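PDB 3JS4: superoxide dismutase from Anaplasma phagocytophilum, which probably converts superoxide radicals into molecular oxygen and hydrogen peroxide by alternately reducing and oxidising an active-site iron ion. Local coordinates for residues A[36-45]-A[186-196]; A[177-185]-A[216-224]. One frame throughout, in Å; residues are numbered along the deposited sequence.

In the fold
Interactions 1 and 2 lie on opposite sides of the chain's centre, about 24 Å apart centre to centre, yet share one covalent thread: strand 179-186 runs out of interaction 2 and delivers Asp186 to the iron of interaction 1. Interaction 1 joins the alpha-hairpin domain to the C-terminal domain; interaction 2 stays within the latter, packing an outermost strand of the three-stranded sheet on helix 214-223. Both are partly buried. In the first, metal bonds at a buried end give way to carboxylate and hydroxyl hydrogen bonds; the second centres on leucine and valine, with one arginine-to-carbonyl grip and a sodium ion held beyond the packed surface.

Interaction 1 of 2, residues A[36-45]-A[186-196]; sequences YISSHLLDRH and DVWEHAYYLDY. With FE (Fe (III) ion), chain E.
The iron site of the Fe/Mn superoxide dismutase fold joins the two domains here: His45 comes from the alpha-hairpin domain, while Asp186 and His190 come from the C-terminal domain. The ion is bound by His45 NE2 at 2.3 Å, by Asp186 OD2 at 2.0 Å and by His190 NE2 at 2.2 Å; water 2 is a further ligand and His101 completes the set. Asp186 OD2 lies in the His45 ring plane, at the ring's edge, whereas His190 turns its own edge to the His45 face in an offset edge-to-face pair (planes at 77°). Asp186 OD1, the oxygen not bound to iron, accepts from Trp188 N in an Asx turn, which restrains the carboxylate's rotation. Also in the ring plane, His45 ND1 donates to water 1, and this water donates to Ala191 O, tying the ligand to the opposite backbone.

Farther from the metal, Asp195 receives two bonds through syn lone pairs: Ser38 N reaches Asp195 OD2 and Ser38 OG reaches Asp195 OD1, both at 2.6 Å. Because Ser38 OG sits between its backbone N and carbonyl carbon (chi1 69°), it also accepts from Leu41 N and N-caps helix 39-60. Leu41 fills the middle, its CD1 3.4 Å from His190 O and its CD2 against the Asp195 carboxyl group. Leu194 CD1 lies over the His40 ring face in a CH-pi contact, 4.1 Å from the centroid. Tyr196 OH donates to Tyr36 O at 2.6 Å.

Around this interface, His45 meets Trp105 of helix 89-106 edge-to-face, Asp186 touches Trp150 of strand 149-156, and Tyr196 packs on Tyr203 and Val206 of helix 200-211.

Interaction 2 of 2, residues A[177-185]-A[216-224]; sequences QGQLPLATM and FVLGRLEDA. With NA (sodium ion), chain F.
Leu182 lies against Val217 and Leu221 at the apolar centre of a strand-on-helix packing in the C-terminal alpha/beta domain, where strand 179-185 and helix 216-223 run nearly antiparallel (168°) with axes 7.3 Å apart at their closest. The Leu182 and Leu221 side chains cross at about a right angle, Leu182 CD2 approaching Leu221 CG to 3.9 Å. With CG anti to its carbonyl carbon (chi1 -53°), Leu182 also brings CD1 to 4.0 Å from Val217 CG1. The other Val217 branch, CG2, meets Ala183 CB. The backbones of Leu182 and Ala183 both hydrogen-bond with Leu153 of strand 149-156, which makes a classic beta bulge here. Leu182 O is buried without a hydrogen-bond partner; Phe216 CD2 approaches it obliquely at 3.3 Å.

Toward Ala224, Leu180 divides its methyls: CD2 touches Ala224 CB at 3.5 Å, and CD1 lies beside the Arg220 guanidinium. Phe103 of helix 89-106 touches Pro181 and Arg220 and meets the Phe216 ring edge-to-face. Beyond the packed surface, Gln179 O binds the sodium ion together with waters 3 and 4 and the backbone oxygens of Pro173 and Thr176.

At the polar edge Arg220 CD lies over the rim of one Phe216 face, and the bend at chi3 (59°) beyond it turns NE toward Pro181 O. The guanidinium meets Pro181 O side-on, with the oxygen in the guanidinium plane, Arg220 NE and Arg220 NH2 each donating to that single oxygen at 2.8 Å.

Interaction 1 of 2, residues A[36-45]-A[186-196]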
# COMPACT_ATOMS: atom_id res chain seq x y z
N TYR A 36 18.10 -1.80 -2.94
CA TYR A 36 16.85 -2.48 -3.39
C TYR A 36 15.87 -1.61 -4.19
O TYR A 36 15.17 -2.10 -5.10
CB TYR A 36 16.14 -3.11 -2.17
CG TYR A 36 17.13 -3.94 -1.40
CD1 TYR A 36 17.70 -5.07 -2.00
CD2 TYR A 36 17.58 -3.57 -0.13
CE1 TYR A 36 18.65 -5.84 -1.35
CE2 TYR A 36 18.56 -4.36 0.55
CZ TYR A 36 19.08 -5.49 -0.09
OH TYR A 36 20.03 -6.31 0.48
N ILE A 37 15.78 -0.35 -3.80
CA ILE A 37 15.08 0.65 -4.57
C ILE A 37 16.11 1.74 -4.72
O ILE A 37 16.60 2.27 -3.72
CB ILE A 37 13.84 1.19 -3.82
CG1 ILE A 37 12.83 0.05 -3.53
CG2 ILE A 37 13.21 2.35 -4.59
CD1 ILE A 37 12.07 -0.46 -4.74
N SER A 38 16.47 2.05 -5.96
CA SER A 38 17.57 2.97 -6.20
C SER A 38 17.18 4.38 -5.82
O SER A 38 16.01 4.71 -5.69
CB SER A 38 18.00 2.93 -7.67
OG SER A 38 16.99 3.50 -8.49
N SER A 39 18.18 5.23 -5.66
CA SER A 39 17.93 6.61 -5.32
C SER A 39 17.03 7.30 -6.38
O SER A 39 16.05 8.00 -6.06
CB SER A 39 19.30 7.29 -5.16
OG SER A 39 19.10 8.67 -5.06
N HIS A 40 17.36 7.06 -7.65
CA HIS A 40 16.62 7.58 -8.80
C HIS A 40 15.15 7.10 -8.79
O HIS A 40 14.21 7.89 -9.01
CB HIS A 40 17.35 7.16 -10.08
CG HIS A 40 16.73 7.68 -11.35
ND1 HIS A 40 16.27 8.97 -11.49
CD2 HIS A 40 16.56 7.08 -12.56
CE1 HIS A 40 15.81 9.14 -12.72
NE2 HIS A 40 15.97 8.01 -13.39
N LEU A 41 14.95 5.82 -8.54
CA LEU A 41 13.58 5.27 -8.54
C LEU A 41 12.77 5.83 -7.38
O LEU A 41 11.61 6.22 -7.55
CB LEU A 41 13.62 3.75 -8.49
CG LEU A 41 12.29 2.98 -8.34
CD1 LEU A 41 11.29 3.39 -9.40
CD2 LEU A 41 12.63 1.50 -8.45
N LEU A 42 13.38 5.91 -6.20
CA LEU A 42 12.67 6.48 -5.06
C LEU A 42 12.29 7.93 -5.32
O LEU A 42 11.18 8.38 -4.97
CB LEU A 42 13.53 6.40 -3.79
CG LEU A 42 12.84 6.87 -2.49
CD1 LEU A 42 11.51 6.13 -2.22
CD2 LEU A 42 13.80 6.71 -1.31
N ASP A 43 13.21 8.67 -5.92
CA ASP A 43 12.98 10.08 -6.21
C ASP A 43 11.80 10.26 -7.18
O ASP A 43 10.88 11.02 -6.93
CB ASP A 43 14.27 10.76 -6.74
CG ASP A 43 14.04 12.21 -7.17
OD1 ASP A 43 13.76 13.06 -6.30
OD2 ASP A 43 14.12 12.49 -8.38
N ARG A 44 11.84 9.54 -8.29
CA ARG A 44 10.79 9.64 -9.29
C ARG A 44 9.41 9.16 -8.77
O ARG A 44 8.39 9.81 -9.04
CB ARG A 44 11.24 8.92 -10.56
CG ARG A 44 10.29 9.06 -11.75
CD ARG A 44 10.00 10.49 -12.21
NE ARG A 44 11.19 11.34 -12.35
CZ ARG A 44 11.19 12.51 -13.01
NH1 ARG A 44 10.09 12.97 -13.60
NH2 ARG A 44 12.32 13.22 -13.10
N HIS A 45 9.39 8.09 -7.99
CA HIS A 45 8.13 7.54 -7.49
C HIS A 45 7.51 8.49 -6.47
O HIS A 45 6.31 8.78 -6.50
CB HIS A 45 8.39 6.17 -6.85
CG HIS A 45 7.16 5.34 -6.65
ND1 HIS A 45 7.22 4.02 -6.27
CD2 HIS A 45 5.85 5.64 -6.81
CE1 HIS A 45 5.99 3.54 -6.16
NE2 HIS A 45 5.14 4.50 -6.49
N ASP A 186 3.04 -1.79 -4.03
CA ASP A 186 2.65 -1.17 -5.30
C ASP A 186 3.11 -2.05 -6.46
O ASP A 186 4.32 -2.35 -6.57
CB ASP A 186 3.38 0.19 -5.37
CG ASP A 186 2.88 1.11 -6.48
OD1 ASP A 186 2.06 0.70 -7.32
OD2 ASP A 186 3.35 2.26 -6.54
N VAL A 187 2.19 -2.48 -7.32
CA VAL A 187 2.61 -3.11 -8.58
C VAL A 187 2.30 -2.33 -9.87
O VAL A 187 2.38 -2.90 -10.99
CB VAL A 187 2.20 -4.63 -8.68
CG1 VAL A 187 2.83 -5.44 -7.50
CG2 VAL A 187 0.71 -4.80 -8.75
N TRP A 188 1.98 -1.03 -9.74
CA TRP A 188 2.01 -0.19 -10.93
C TRP A 188 3.41 -0.32 -11.50
O TRP A 188 4.41 -0.37 -10.74
CB TRP A 188 1.74 1.28 -10.60
CG TRP A 188 0.28 1.66 -10.35
CD1 TRP A 188 -0.53 1.20 -9.34
CD2 TRP A 188 -0.48 2.62 -11.07
NE1 TRP A 188 -1.78 1.79 -9.42
CE2 TRP A 188 -1.77 2.69 -10.46
CE3 TRP A 188 -0.20 3.47 -12.17
CZ2 TRP A 188 -2.78 3.54 -10.92
CZ3 TRP A 188 -1.22 4.32 -12.63
CH2 TRP A 188 -2.49 4.34 -12.00
N GLU A 189 3.52 -0.34 -12.82
CA GLU A 189 4.83 -0.52 -13.44
C GLU A 189 5.88 0.53 -13.00
O GLU A 189 7.06 0.20 -12.84
CB GLU A 189 4.70 -0.53 -14.96
CG GLU A 189 3.94 -1.77 -15.50
CD GLU A 189 3.96 -1.83 -17.03
OE1 GLU A 189 3.50 -0.86 -17.67
OE2 GLU A 189 4.39 -2.87 -17.58
N HIS A 190 5.45 1.77 -12.76
CA HIS A 190 6.41 2.80 -12.28
C HIS A 190 7.04 2.50 -10.92
O HIS A 190 8.07 3.13 -10.57
CB HIS A 190 5.78 4.21 -12.26
CG HIS A 190 4.71 4.38 -11.23
ND1 HIS A 190 3.37 4.51 -11.55
CD2 HIS A 190 4.78 4.47 -9.88
CE1 HIS A 190 2.67 4.65 -10.44
NE2 HIS A 190 3.50 4.62 -9.41
N ALA A 191 6.47 1.56 -10.16
CA ALA A 191 7.01 1.24 -8.83
C ALA A 191 8.35 0.55 -8.95
O ALA A 191 9.16 0.58 -8.01
CB ALA A 191 6.06 0.34 -8.02
N TYR A 192 8.57 -0.10 -10.09
CA TYR A 192 9.75 -0.93 -10.20
C TYR A 192 10.50 -0.78 -11.53
O TYR A 192 11.65 -1.21 -11.63
CB TYR A 192 9.35 -2.40 -9.96
CG TYR A 192 8.29 -2.94 -10.93
CD1 TYR A 192 8.63 -3.41 -12.19
CD2 TYR A 192 6.94 -3.00 -10.56
CE1 TYR A 192 7.65 -3.96 -13.06
CE2 TYR A 192 5.97 -3.51 -11.41
CZ TYR A 192 6.32 -4.00 -12.65
OH TYR A 192 5.31 -4.49 -13.46
N TYR A 193 9.88 -0.17 -12.54
CA TYR A 193 10.47 -0.23 -13.90
C TYR A 193 11.93 0.25 -14.00
O TYR A 193 12.77 -0.39 -14.67
CB TYR A 193 9.64 0.55 -14.92
CG TYR A 193 9.63 -0.20 -16.23
CD1 TYR A 193 8.75 -1.26 -16.42
CD2 TYR A 193 10.53 0.12 -17.25
CE1 TYR A 193 8.74 -1.97 -17.60
CE2 TYR A 193 10.52 -0.57 -18.43
CZ TYR A 193 9.63 -1.61 -18.59
OH TYR A 193 9.63 -2.33 -19.74
N LEU A 194 12.22 1.38 -13.37
CA LEU A 194 13.55 2.00 -13.53
C LEU A 194 14.67 1.07 -13.04
O LEU A 194 15.79 1.13 -13.55
CB LEU A 194 13.61 3.37 -12.83
CG LEU A 194 12.96 4.56 -13.58
CD1 LEU A 194 12.95 5.85 -12.69
CD2 LEU A 194 13.68 4.82 -14.95
N ASP A 195 14.36 0.23 -12.05
CA ASP A 195 15.36 -0.66 -11.45
C ASP A 195 15.26 -2.09 -11.99
O ASP A 195 16.28 -2.73 -12.13
CB ASP A 195 15.22 -0.69 -9.92
CG ASP A 195 15.80 0.53 -9.23
OD1 ASP A 195 16.16 1.53 -9.89
OD2 ASP A 195 15.83 0.49 -7.98
N TYR A 196 14.05 -2.58 -12.24
CA TYR A 196 13.80 -4.01 -12.61
C TYR A 196 13.15 -4.22 -13.99
O TYR A 196 12.86 -5.35 -14.37
CB TYR A 196 12.94 -4.70 -11.52
CG TYR A 196 13.59 -4.59 -10.16
CD1 TYR A 196 14.59 -5.49 -9.80
CD2 TYR A 196 13.25 -3.55 -9.27
CE1 TYR A 196 15.23 -5.38 -8.58
CE2 TYR A 196 13.88 -3.44 -8.03
CZ TYR A 196 14.87 -4.36 -7.70
OH TYR A 196 15.54 -4.28 -6.50
FE FE E . 3.02 4.12 -7.29
O HOH W 1 8.98 2.06 -5.52
O HOH W 2 0.92 3.59 -7.88

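Interaction 2 of 2, residues A[177-185]-A[216-224]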
# COMPACT_ATOMS: atom_id res chain seq x y z
N GLN A 177 -15.76 -3.82 3.39
CA GLN A 177 -16.09 -3.98 4.80
C GLN A 177 -15.44 -5.26 5.33
O GLN A 177 -15.37 -6.26 4.61
CB GLN A 177 -17.63 -4.03 4.99
N GLY A 178 -14.95 -5.21 6.57
CA GLY A 178 -14.40 -6.40 7.25
C GLY A 178 -13.01 -6.83 6.79
O GLY A 178 -12.63 -7.98 6.98
N GLN A 179 -12.25 -5.90 6.22
CA GLN A 179 -10.93 -6.20 5.69
C GLN A 179 -9.94 -5.11 6.12
O GLN A 179 -9.95 -3.99 5.59
CB GLN A 179 -11.04 -6.27 4.16
CG GLN A 179 -9.91 -6.98 3.49
CD GLN A 179 -10.11 -7.09 1.99
OE1 GLN A 179 -10.35 -8.18 1.47
NE2 GLN A 179 -10.02 -5.95 1.29
N LEU A 180 -9.11 -5.42 7.12
CA LEU A 180 -8.21 -4.41 7.68
C LEU A 180 -6.85 -4.48 6.98
O LEU A 180 -6.19 -5.51 7.04
CB LEU A 180 -8.05 -4.61 9.20
CG LEU A 180 -6.99 -3.77 9.91
CD1 LEU A 180 -7.50 -2.36 10.24
CD2 LEU A 180 -6.52 -4.47 11.18
N PRO A 181 -6.45 -3.40 6.28
CA PRO A 181 -5.15 -3.46 5.59
C PRO A 181 -3.99 -3.39 6.58
O PRO A 181 -4.07 -2.63 7.55
CB PRO A 181 -5.16 -2.21 4.69
CG PRO A 181 -6.15 -1.26 5.31
CD PRO A 181 -7.16 -2.12 6.06
N LEU A 182 -2.94 -4.16 6.31
CA LEU A 182 -1.76 -4.23 7.17
C LEU A 182 -0.47 -3.79 6.50
O LEU A 182 0.40 -3.21 7.15
CB LEU A 182 -1.58 -5.65 7.72
CG LEU A 182 -2.77 -6.31 8.44
CD1 LEU A 182 -2.45 -7.78 8.80
CD2 LEU A 182 -3.20 -5.52 9.69
N ALA A 183 -0.34 -4.11 5.21
CA ALA A 183 0.82 -3.70 4.39
C ALA A 183 0.45 -3.78 2.92
O ALA A 183 -0.43 -4.56 2.54
CB ALA A 183 2.04 -4.60 4.67
N THR A 184 1.12 -2.98 2.09
CA THR A 184 0.88 -3.04 0.66
C THR A 184 2.19 -2.98 -0.12
O THR A 184 3.19 -2.43 0.35
CB THR A 184 -0.11 -1.92 0.16
OG1 THR A 184 -0.52 -2.19 -1.19
CG2 THR A 184 0.53 -0.53 0.20
N MET A 185 2.15 -3.55 -1.31
CA MET A 185 3.20 -3.49 -2.31
C MET A 185 2.58 -2.97 -3.61
O MET A 185 1.68 -3.60 -4.20
CB MET A 185 3.78 -4.88 -2.53
CG MET A 185 4.76 -4.94 -3.70
SD MET A 185 5.43 -6.59 -4.00
CE MET A 185 3.98 -7.50 -4.58
N PHE A 216 5.48 -2.73 11.07
CA PHE A 216 4.26 -2.02 10.69
C PHE A 216 3.03 -2.95 10.79
O PHE A 216 2.05 -2.62 11.47
CB PHE A 216 4.40 -1.38 9.30
CG PHE A 216 3.26 -0.47 8.91
CD1 PHE A 216 3.00 0.70 9.65
CD2 PHE A 216 2.46 -0.76 7.81
CE1 PHE A 216 1.95 1.55 9.28
CE2 PHE A 216 1.41 0.07 7.44
CZ PHE A 216 1.15 1.23 8.16
N VAL A 217 3.10 -4.10 10.14
CA VAL A 217 2.07 -5.13 10.20
C VAL A 217 1.65 -5.46 11.63
O VAL A 217 0.45 -5.38 11.97
CB VAL A 217 2.58 -6.43 9.53
CG1 VAL A 217 1.51 -7.50 9.56
CG2 VAL A 217 3.04 -6.14 8.10
N LEU A 218 2.63 -5.83 12.46
CA LEU A 218 2.40 -6.16 13.87
C LEU A 218 1.75 -5.03 14.62
O LEU A 218 0.74 -5.23 15.30
CB LEU A 218 3.71 -6.58 14.55
CG LEU A 218 3.67 -6.98 16.02
CD1 LEU A 218 2.72 -8.16 16.27
CD2 LEU A 218 5.09 -7.28 16.55
N GLY A 219 2.32 -3.83 14.47
CA GLY A 219 1.83 -2.63 15.13
C GLY A 219 0.37 -2.35 14.82
O GLY A 219 -0.39 -1.95 15.71
N ARG A 220 -0.03 -2.55 13.56
CA ARG A 220 -1.42 -2.35 13.17
C ARG A 220 -2.39 -3.40 13.71
O ARG A 220 -3.52 -3.06 14.06
CB ARG A 220 -1.55 -2.22 11.66
CG ARG A 220 -1.14 -0.83 11.18
CD ARG A 220 -1.33 -0.68 9.69
NE ARG A 220 -2.71 -0.89 9.24
CZ ARG A 220 -3.70 0.00 9.33
NH1 ARG A 220 -3.51 1.18 9.92
NH2 ARG A 220 -4.88 -0.30 8.83
N LEU A 221 -1.95 -4.66 13.77
CA LEU A 221 -2.73 -5.74 14.42
C LEU A 221 -2.90 -5.55 15.92
O LEU A 221 -3.92 -5.95 16.50
CB LEU A 221 -2.07 -7.10 14.17
CG LEU A 221 -2.19 -7.68 12.77
CD1 LEU A 221 -1.19 -8.81 12.62
CD2 LEU A 221 -3.62 -8.19 12.49
N GLU A 222 -1.88 -4.97 16.57
CA GLU A 222 -1.97 -4.58 17.98
C GLU A 222 -2.93 -3.39 18.18
O GLU A 222 -3.77 -3.43 19.09
CB GLU A 222 -0.59 -4.26 18.56
CG GLU A 222 0.30 -5.49 18.68
CD GLU A 222 1.74 -5.16 19.02
OE1 GLU A 222 2.16 -4.01 18.77
OE2 GLU A 222 2.45 -6.05 19.54
N ASP A 223 -2.82 -2.37 17.33
CA ASP A 223 -3.77 -1.25 17.35
C ASP A 223 -5.23 -1.72 17.19
O ASP A 223 -6.09 -1.31 17.96
CB ASP A 223 -3.44 -0.19 16.28
CG ASP A 223 -2.09 0.49 16.50
OD1 ASP A 223 -1.43 0.24 17.54
OD2 ASP A 223 -1.68 1.29 15.63
N ALA A 224 -5.50 -2.59 16.21
CA ALA A 224 -6.84 -3.13 16.00
C ALA A 224 -7.29 -4.13 17.09
O ALA A 224 -8.43 -4.58 17.09
CB ALA A 224 -6.97 -3.74 14.61
NA NA F . -11.81 -2.39 4.88
O HOH W 3 -12.90 -2.93 6.82
O HOH W 4 -10.61 -0.81 6.05